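Local coordinates for glucose-6-phosphate isomerase like protein (Thermus thermophilus, PDB 1WIW) that probably interconverts sugar phosphates, acting as a glucose-6-phosphate and mannose-6-phosphate isomerase, at residues Leu161-Leu166 / Pro215-Leu220; Ala187-Leu192 / Leu271-Asp276; Phe201-Leu206 / Glu235-Ala240. One frame throughout, in Å; residues are numbered along the deposited sequence.

Interaction 1: residues Leu161-Leu166 / Pro215-Leu220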
loop_
_atom_site.group_PDB
_atom_site.type_symbol
_atom_site.label_atom_id
_atom_site.label_comp_id
_atom_site.label_asym_id
_atom_site.label_seq_id
_atom_site.Cartn_x
_atom_site.Cartn_y
_atom_site.Cartn_z
ATOM N N LEU B 161 -8.514 -10.773 17.766
ATOM C CA LEU B 161 -8.407 -12.227 17.808
ATOM C C LEU B 161 -9.410 -12.881 16.859
ATOM O O LEU B 161 -10.613 -12.644 16.951
ATOM C CB LEU B 161 -8.630 -12.734 19.239
ATOM C CG LEU B 161 -8.642 -14.252 19.459
ATOM C CD1 LEU B 161 -7.327 -14.865 19.025
ATOM C CD2 LEU B 161 -8.909 -14.548 20.928
ATOM N N GLU B 162 -8.892 -13.692 15.939
ATOM C CA GLU B 162 -9.706 -14.399 14.954
ATOM C C GLU B 162 -10.517 -13.484 14.042
ATOM O O GLU B 162 -11.629 -13.817 13.619
ATOM C CB GLU B 162 -10.615 -15.409 15.655
ATOM C CG GLU B 162 -9.826 -16.551 16.280
ATOM C CD GLU B 162 -10.701 -17.580 16.953
ATOM O OE1 GLU B 162 -11.584 -18.146 16.273
ATOM O OE2 GLU B 162 -10.500 -17.828 18.161
ATOM N N ARG B 163 -9.948 -12.322 13.749
ATOM C CA ARG B 163 -10.574 -11.369 12.845
ATOM C C ARG B 163 -9.520 -10.919 11.854
ATOM O O ARG B 163 -8.330 -11.147 12.064
ATOM C CB ARG B 163 -11.114 -10.152 13.594
ATOM C CG ARG B 163 -12.427 -10.403 14.317
ATOM C CD ARG B 163 -13.157 -9.091 14.520
ATOM N NE ARG B 163 -13.405 -8.817 15.927
ATOM C CZ ARG B 163 -14.395 -9.356 16.626
ATOM N NH1 ARG B 163 -15.237 -10.194 16.042
ATOM N NH2 ARG B 163 -14.531 -9.064 17.912
ATOM N N LEU B 164 -9.965 -10.301 10.766
ATOM C CA LEU B 164 -9.059 -9.795 9.746
ATOM C C LEU B 164 -9.039 -8.285 9.930
ATOM O O LEU B 164 -9.971 -7.594 9.531
ATOM C CB LEU B 164 -9.580 -10.142 8.346
ATOM C CG LEU B 164 -8.767 -9.600 7.169
ATOM C CD1 LEU B 164 -7.336 -10.110 7.257
ATOM C CD2 LEU B 164 -9.412 -10.033 5.851
ATOM N N PRO B 165 -7.986 -7.756 10.568
ATOM C CA PRO B 165 -7.927 -6.308 10.772
ATOM C C PRO B 165 -7.704 -5.480 9.515
ATOM O O PRO B 165 -6.935 -5.847 8.623
ATOM C CB PRO B 165 -6.803 -6.140 11.802
ATOM C CG PRO B 165 -5.929 -7.315 11.556
ATOM C CD PRO B 165 -6.893 -8.442 11.278
ATOM N N LEU B 166 -8.415 -4.360 9.456
ATOM C CA LEU B 166 -8.326 -3.421 8.351
ATOM C C LEU B 166 -7.825 -2.116 8.962
ATOM O O LEU B 166 -8.567 -1.438 9.674
ATOM C CB LEU B 166 -9.707 -3.227 7.718
ATOM C CG LEU B 166 -9.909 -2.077 6.724
ATOM C CD1 LEU B 166 -8.858 -2.125 5.629
ATOM C CD2 LEU B 166 -11.320 -2.166 6.141
ATOM N N PRO B 215 -14.099 -12.424 9.888
ATOM C CA PRO B 215 -14.829 -11.153 9.856
ATOM C C PRO B 215 -13.864 -9.977 10.008
ATOM O O PRO B 215 -12.853 -10.080 10.704
ATOM C CB PRO B 215 -15.799 -11.280 11.030
ATOM C CG PRO B 215 -15.067 -12.182 11.979
ATOM C CD PRO B 215 -14.494 -13.228 11.058
ATOM N N LEU B 216 -14.177 -8.865 9.357
ATOM C CA LEU B 216 -13.317 -7.687 9.411
ATOM C C LEU B 216 -13.364 -6.919 10.730
ATOM O O LEU B 216 -14.387 -6.874 11.411
ATOM C CB LEU B 216 -13.672 -6.736 8.269
ATOM C CG LEU B 216 -13.340 -7.193 6.847
ATOM C CD1 LEU B 216 -14.018 -6.276 5.848
ATOM C CD2 LEU B 216 -11.827 -7.189 6.643
ATOM N N ALA B 217 -12.234 -6.319 11.078
ATOM C CA ALA B 217 -12.112 -5.502 12.277
ATOM C C ALA B 217 -11.468 -4.207 11.796
ATOM O O ALA B 217 -10.267 -4.162 11.517
ATOM C CB ALA B 217 -11.218 -6.186 13.305
ATOM N N ALA B 218 -12.269 -3.159 11.667
ATOM C CA ALA B 218 -11.740 -1.884 11.215
ATOM C C ALA B 218 -10.964 -1.233 12.350
ATOM O O ALA B 218 -11.434 -1.185 13.488
ATOM C CB ALA B 218 -12.870 -0.978 10.762
ATOM N N VAL B 219 -9.764 -0.753 12.042
ATOM C CA VAL B 219 -8.937 -0.094 13.049
ATOM C C VAL B 219 -8.560 1.277 12.520
ATOM O O VAL B 219 -7.685 1.400 11.664
ATOM C CB VAL B 219 -7.651 -0.895 13.342
ATOM C CG1 VAL B 219 -6.851 -0.209 14.436
ATOM C CG2 VAL B 219 -8.003 -2.312 13.760
ATOM N N LEU B 220 -9.237 2.308 13.017
ATOM C CA LEU B 220 -8.961 3.668 12.572
ATOM C C LEU B 220 -7.833 4.242 13.425
ATOM O O LEU B 220 -7.978 4.425 14.630
ATOM C CB LEU B 220 -10.227 4.524 12.687
ATOM C CG LEU B 220 -11.472 3.896 12.044
ATOM C CD1 LEU B 220 -12.654 4.841 12.160
ATOM C CD2 LEU B 220 -11.195 3.570 10.580
#

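Interaction 2: residues Ala187-Leu192 / Leu271-Asp276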
loop_
_atom_site.group_PDB
_atom_site.type_symbol
_atom_site.label_atom_id
_atom_site.label_comp_id
_atom_site.label_asym_id
_atom_site.label_seq_id
_atom_site.Cartn_x
_atom_site.Cartn_y
_atom_site.Cartn_z
ATOM N N ALA B 187 2.820 -10.634 15.100
ATOM C CA ALA B 187 1.645 -11.452 15.385
ATOM C C ALA B 187 1.510 -12.643 14.432
ATOM O O ALA B 187 0.676 -13.523 14.650
ATOM C CB ALA B 187 0.377 -10.587 15.342
ATOM N N LYS B 188 2.342 -12.674 13.391
ATOM C CA LYS B 188 2.324 -13.759 12.414
ATOM C C LYS B 188 0.909 -13.889 11.841
ATOM O O LYS B 188 0.466 -14.987 11.481
ATOM C CB LYS B 188 2.732 -15.081 13.089
ATOM C CG LYS B 188 3.999 -15.014 13.960
ATOM C CD LYS B 188 5.228 -14.632 13.150
ATOM C CE LYS B 188 6.516 -14.774 13.960
ATOM N NZ LYS B 188 6.578 -13.859 15.139
ATOM N N SER B 189 0.215 -12.756 11.754
ATOM C CA SER B 189 -1.163 -12.723 11.278
ATOM C C SER B 189 -1.401 -11.797 10.094
ATOM O O SER B 189 -0.692 -10.814 9.892
ATOM C CB SER B 189 -2.103 -12.319 12.423
ATOM O OG SER B 189 -2.015 -13.232 13.509
ATOM N N LEU B 190 -2.431 -12.127 9.329
ATOM C CA LEU B 190 -2.818 -11.380 8.147
ATOM C C LEU B 190 -3.673 -10.167 8.516
ATOM O O LEU B 190 -4.446 -10.215 9.466
ATOM C CB LEU B 190 -3.616 -12.302 7.220
ATOM C CG LEU B 190 -4.077 -11.784 5.861
ATOM C CD1 LEU B 190 -2.866 -11.590 4.966
ATOM C CD2 LEU B 190 -5.050 -12.783 5.227
ATOM N N SER B 191 -3.518 -9.086 7.757
ATOM C CA SER B 191 -4.295 -7.865 7.941
ATOM C C SER B 191 -4.260 -7.147 6.602
ATOM O O SER B 191 -3.496 -7.527 5.712
ATOM C CB SER B 191 -3.691 -6.967 9.029
ATOM O OG SER B 191 -2.403 -6.494 8.669
ATOM N N LEU B 192 -5.093 -6.130 6.432
ATOM C CA LEU B 192 -5.060 -5.409 5.169
ATOM C C LEU B 192 -5.184 -3.913 5.328
ATOM O O LEU B 192 -5.523 -3.402 6.396
ATOM C CB LEU B 192 -6.149 -5.885 4.210
ATOM C CG LEU B 192 -7.563 -5.374 4.452
ATOM C CD1 LEU B 192 -8.354 -5.412 3.144
ATOM C CD2 LEU B 192 -8.216 -6.209 5.531
ATOM N N LEU B 271 0.695 -13.682 21.362
ATOM C CA LEU B 271 0.549 -14.457 22.591
ATOM C C LEU B 271 -0.826 -15.116 22.644
ATOM O O LEU B 271 -0.959 -16.250 23.107
ATOM C CB LEU B 271 0.765 -13.572 23.829
ATOM C CG LEU B 271 2.159 -12.942 23.968
ATOM C CD1 LEU B 271 2.327 -12.361 25.370
ATOM C CD2 LEU B 271 3.231 -13.994 23.716
ATOM N N LEU B 272 -1.850 -14.414 22.169
ATOM C CA LEU B 272 -3.198 -14.979 22.152
ATOM C C LEU B 272 -3.279 -16.197 21.222
ATOM O O LEU B 272 -4.056 -17.121 21.465
ATOM C CB LEU B 272 -4.220 -13.919 21.725
ATOM C CG LEU B 272 -4.493 -12.800 22.739
ATOM C CD1 LEU B 272 -5.495 -11.812 22.159
ATOM C CD2 LEU B 272 -5.034 -13.397 24.028
ATOM N N TYR B 273 -2.481 -16.200 20.157
ATOM C CA TYR B 273 -2.461 -17.335 19.236
ATOM C C TYR B 273 -1.443 -18.373 19.705
ATOM O O TYR B 273 -1.269 -19.414 19.082
ATOM C CB TYR B 273 -2.105 -16.886 17.814
ATOM C CG TYR B 273 -3.216 -16.146 17.107
ATOM C CD1 TYR B 273 -4.498 -16.687 17.033
ATOM C CD2 TYR B 273 -2.981 -14.913 16.488
ATOM C CE1 TYR B 273 -5.520 -16.027 16.363
ATOM C CE2 TYR B 273 -4.001 -14.244 15.811
ATOM C CZ TYR B 273 -5.266 -14.809 15.754
ATOM O OH TYR B 273 -6.279 -14.169 15.075
ATOM N N GLY B 274 -0.762 -18.068 20.804
ATOM C CA GLY B 274 0.224 -18.986 21.344
ATOM C C GLY B 274 1.468 -19.161 20.496
ATOM O O GLY B 274 2.092 -20.220 20.518
ATOM N N VAL B 275 1.832 -18.140 19.729
ATOM C CA VAL B 275 3.033 -18.238 18.912
ATOM C C VAL B 275 4.066 -17.231 19.383
ATOM O O VAL B 275 3.736 -16.223 20.016
ATOM C CB VAL B 275 2.748 -18.003 17.410
ATOM C CG1 VAL B 275 1.827 -19.099 16.880
ATOM C CG2 VAL B 275 2.143 -16.620 17.195
ATOM N N ASP B 276 5.321 -17.523 19.086
ATOM C CA ASP B 276 6.413 -16.655 19.477
ATOM C C ASP B 276 6.353 -15.367 18.658
ATOM O O ASP B 276 6.387 -15.403 17.432
ATOM C CB ASP B 276 7.747 -17.360 19.229
ATOM C CG ASP B 276 8.918 -16.632 19.859
ATOM O OD1 ASP B 276 8.790 -15.421 20.137
ATOM O OD2 ASP B 276 9.971 -17.271 20.070
#

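Interaction 3: residues Phe201-Leu206 / Glu235-Ala240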
loop_
_atom_site.group_PDB
_atom_site.type_symbol
_atom_site.label_atom_id
_atom_site.label_comp_id
_atom_site.label_asym_id
_atom_site.label_seq_id
_atom_site.Cartn_x
_atom_site.Cartn_y
_atom_site.Cartn_z
ATOM N N PHE B 201 -13.496 2.937 -1.259
ATOM C CA PHE B 201 -13.291 1.514 -1.037
ATOM C C PHE B 201 -14.229 0.999 0.062
ATOM O O PHE B 201 -14.883 -0.042 -0.094
ATOM C CB PHE B 201 -11.828 1.288 -0.641
ATOM C CG PHE B 201 -11.501 -0.126 -0.257
ATOM C CD1 PHE B 201 -11.371 -1.116 -1.226
ATOM C CD2 PHE B 201 -11.296 -0.464 1.076
ATOM C CE1 PHE B 201 -11.037 -2.423 -0.872
ATOM C CE2 PHE B 201 -10.962 -1.768 1.442
ATOM C CZ PHE B 201 -10.833 -2.749 0.461
ATOM N N PHE B 202 -14.297 1.733 1.168
ATOM C CA PHE B 202 -15.148 1.344 2.288
ATOM C C PHE B 202 -16.620 1.272 1.878
ATOM O O PHE B 202 -17.357 0.411 2.341
ATOM C CB PHE B 202 -14.991 2.343 3.437
ATOM C CG PHE B 202 -13.593 2.428 3.993
ATOM C CD1 PHE B 202 -13.174 3.572 4.665
ATOM C CD2 PHE B 202 -12.704 1.360 3.869
ATOM C CE1 PHE B 202 -11.887 3.657 5.209
ATOM C CE2 PHE B 202 -11.416 1.433 4.409
ATOM C CZ PHE B 202 -11.007 2.586 5.082
ATOM N N LEU B 203 -17.029 2.188 1.006
ATOM C CA LEU B 203 -18.407 2.274 0.531
ATOM C C LEU B 203 -18.882 1.153 -0.381
ATOM O O LEU B 203 -19.995 0.659 -0.220
ATOM C CB LEU B 203 -18.625 3.602 -0.200
ATOM C CG LEU B 203 -18.735 4.883 0.622
ATOM C CD1 LEU B 203 -18.637 6.089 -0.293
ATOM C CD2 LEU B 203 -20.060 4.890 1.382
ATOM N N VAL B 204 -18.049 0.744 -1.332
ATOM C CA VAL B 204 -18.458 -0.289 -2.284
ATOM C C VAL B 204 -17.844 -1.676 -2.146
ATOM O O VAL B 204 -18.482 -2.674 -2.489
ATOM C CB VAL B 204 -18.218 0.190 -3.735
ATOM C CG1 VAL B 204 -19.115 1.380 -4.046
ATOM C CG2 VAL B 204 -16.762 0.573 -3.921
ATOM N N GLY B 205 -16.620 -1.753 -1.639
ATOM C CA GLY B 205 -15.967 -3.045 -1.524
ATOM C C GLY B 205 -16.216 -3.900 -0.294
ATOM O O GLY B 205 -15.762 -5.043 -0.249
ATOM N N LEU B 206 -16.938 -3.381 0.695
ATOM C CA LEU B 206 -17.174 -4.147 1.918
ATOM C C LEU B 206 -18.611 -4.612 2.143
ATOM O O LEU B 206 -19.308 -4.088 3.013
ATOM C CB LEU B 206 -16.715 -3.334 3.131
ATOM C CG LEU B 206 -15.285 -2.794 3.076
ATOM C CD1 LEU B 206 -14.982 -2.023 4.351
ATOM C CD2 LEU B 206 -14.310 -3.945 2.905
ATOM N N GLU B 235 -19.082 1.678 10.214
ATOM C CA GLU B 235 -19.911 1.302 11.351
ATOM C C GLU B 235 -20.910 0.181 11.043
ATOM O O GLU B 235 -20.979 -0.822 11.754
ATOM C CB GLU B 235 -20.648 2.540 11.866
ATOM C CG GLU B 235 -20.917 2.525 13.355
ATOM C CD GLU B 235 -21.551 3.814 13.840
ATOM O OE1 GLU B 235 -20.918 4.882 13.695
ATOM O OE2 GLU B 235 -22.685 3.760 14.364
ATOM N N SER B 236 -21.672 0.354 9.971
ATOM C CA SER B 236 -22.677 -0.624 9.571
ATOM C C SER B 236 -22.144 -1.738 8.677
ATOM O O SER B 236 -22.835 -2.732 8.439
ATOM C CB SER B 236 -23.802 0.092 8.826
ATOM O OG SER B 236 -23.273 0.811 7.722
ATOM N N ARG B 237 -20.916 -1.585 8.190
ATOM C CA ARG B 237 -20.353 -2.571 7.277
ATOM C C ARG B 237 -19.356 -3.598 7.815
ATOM O O ARG B 237 -19.114 -4.608 7.158
ATOM C CB ARG B 237 -19.748 -1.839 6.074
ATOM C CG ARG B 237 -20.770 -1.000 5.297
ATOM C CD ARG B 237 -20.130 -0.264 4.125
ATOM N NE ARG B 237 -21.114 0.420 3.286
ATOM C CZ ARG B 237 -21.779 1.519 3.635
ATOM N NH1 ARG B 237 -21.579 2.086 4.818
ATOM N NH2 ARG B 237 -22.650 2.057 2.795
ATOM N N VAL B 238 -18.777 -3.367 8.988
ATOM C CA VAL B 238 -17.819 -4.334 9.515
ATOM C C VAL B 238 -18.257 -4.976 10.826
ATOM O O VAL B 238 -19.087 -4.431 11.552
ATOM C CB VAL B 238 -16.415 -3.703 9.706
ATOM C CG1 VAL B 238 -15.974 -3.027 8.408
ATOM C CG2 VAL B 238 -16.430 -2.718 10.855
ATOM N N ASP B 239 -17.677 -6.137 11.115
ATOM C CA ASP B 239 -17.987 -6.900 12.320
ATOM C C ASP B 239 -17.633 -6.143 13.602
ATOM O O ASP B 239 -18.401 -6.152 14.564
ATOM C CB ASP B 239 -17.238 -8.235 12.284
ATOM C CG ASP B 239 -17.730 -9.212 13.335
ATOM O OD1 ASP B 239 -16.889 -9.757 14.082
ATOM O OD2 ASP B 239 -18.955 -9.439 13.411
ATOM N N ALA B 240 -16.470 -5.499 13.613
ATOM C CA ALA B 240 -16.013 -4.737 14.774
ATOM C C ALA B 240 -15.228 -3.519 14.315
ATOM O O ALA B 240 -14.611 -3.535 13.251
ATOM C CB ALA B 240 -15.141 -5.606 15.668
#

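Interaction 1: residues Leu161-Leu166 / Pro215-Leu220
The carbonyl oxygen of Ala-217 is gripped twice by the neighbouring strand: Leu-166 N donates to Ala-217 O over 2.8 Å, and Pro-165 CA brings a C-H to the same oxygen at 3.3 Å. The amide of Ala-217 in turn reaches Leu-164 O, so one residue serves the two that flank Pro-165, as in any parallel pairing. Two more backbone bonds bracket this pair: the nearly straight Leu-164 N to Pro-215 O (170°) and the short Val-219 N to Leu-166 O (2.7 Å).

The side chains sort onto two faces. On one, Leu-164 and Leu-216 lie alongside and point the same way, their CD2 methyls 3.8 Å apart, and Leu-164 goes on to pack against Leu-164 of the second subunit. On the other, Pro-165 and Ala-217 meet Leu-160 of helix 152-160. Arg-163 crosses Pro-215 at about a right angle, CG to CG 3.9 Å. With its CG anti to the carbonyl carbon (chi1 -78°) and a bend further out at chi3, the chain carries Arg-163 CD to 3.7 Å from Ala-217 CB, and that methyl lies at the guanidinium edge, near its plane. The charged end finds Asp-239 in a salt bridge and Thr-159 O in a hydrogen bond.

Proline is probably tolerated inside this parallel pair because its missing N-H would have pointed away from Ala-217, while Pro-165 O still accepts a bond from Leu-192 on the far side of its strand.

Interaction 2: residues Ala187-Leu192 / Leu271-Asp276
Lys-188 drives its amine onto the backbone of the second segment, and this is the tight end of the contact: Lys-188 NZ donates to Asp-276 O at 2.8 Å, in the carbonyl plane and on a lone pair. Bends at chi2 (-62°) and chi4 fold the chain round, bringing Lys-188 CE to 3.5 Å from the same oxygen. The ammonium is shared with Arg-185 O and Gly-278 O, so a buried charge is met by several carbonyl dipoles. The carboxylate of Asp-276 is not its partner: Lys-188 NZ and Asp-276 OD1 stand 5.7 Å apart, and OD1 accepts from Gly-278 N instead, although the opposite charge nearby may add some stabilisation.

Further along, Ser-189 OG hydrogen-bonds back to Ala-187 O and sits 3.2 Å from Tyr-273 CE2, approaching the ring obliquely. The phenol hydroxyl is anchored separately, at Glu-162 N, while Ala-208 of the second subunit packs against both Ser-189 and Tyr-273.

Lys-188 and Ser-189 are buried, whereas the run 273-276 facing them is partly exposed throughout. The loose point is at Val-275, where the lysine and valine side chains slide past each other in opposite directions, touching lightly at Lys-188 CG and Val-275 CG2, 4.1 Å apart.

Both segments leave a helix through a residue with positive phi, Lys-188 after helix 174-185 and Gly-274 after helix 251-272. At the latter, Gly-274 N bonds to Leu-271 O as part of a Schellman motif, and the whole arrangement is that of two helix C-terminal ends tied together, the lysine of one reaching across to the exit loop of the other.

Interaction 3: residues Phe201-Leu206 / Glu235-Ala240
The guanidinium of Arg-237 has the methyl Leu-203 CD2 over one face, 4.0 Å above the plane and displaced toward the rim, with Arg-237 NH2 the nearest atom to it. The carbonyl oxygen of Phe-202 approaches the same flat group obliquely. Within the helix, the Phe-201 ring takes Phe-202 CE2 at its edge, in plane, while the Phe-202 ring makes an edge-to-face contact with Tyr-168.

Arg-237 reaches the helix end because its chain runs straight from CG to NE, after a first torsion that sets CG anti to the carbonyl carbon (chi1 -60°). Its methylenes brush carbonyl oxygens on the way: Arg-237 CB lies 3.8 Å from Leu-206 O, and Arg-237 CD comes within 3.4 Å of Phe-202 O. Arg-237 NE, by contrast, is buried without a hydrogen-bond partner; Leu-203 O is 3.7 Å from it, and Glu-207 offers a weak, long ion pair. The polar end is secured instead by NH1, which donates to Ile-233 O. Replacing this residue with an alanine would probably leave Ile-233 O without that donor and uncover Leu-203 CD2 where the guanidinium now lies against it.

Deeper in, Leu-206 CD1 meets Val-238 CG1 at 4.3 Å, and Leu-206 also packs on Leu-166 and Leu-216 of the sheet. Residues 235-239 form the return loop of a beta-alpha-beta crossover, from strand 216-221 through helix 225-234 to strand 240-244, which Ala-240 begins; the loop is here packed against the end of helix 198-204 in an SIS-family alpha/beta domain.

In the fold
All three contacts lie in the C-terminal SIS region and each touches the second subunit. Interaction 1 joins two neighbouring strands of the parallel sheet 164-168, 216-221 and 240-244. Its centre is about 13 Å from that of interaction 2 and about 11 Å from that of interaction 3; those two are about 23 Å apart. The segments follow in the order 161-166, 187-192, 201-206, 215-220, 235-240 and 271-276, so interaction 1 alternates with each of the others, while interaction 2 encloses interaction 3. Interaction 2 joins the sheet through Leu-192 N to Pro-165 O, interaction 3 through the Arg-163 to Asp-239 salt bridge and Ala-218 N to Ala-240 O, in a domain that faces the second subunit.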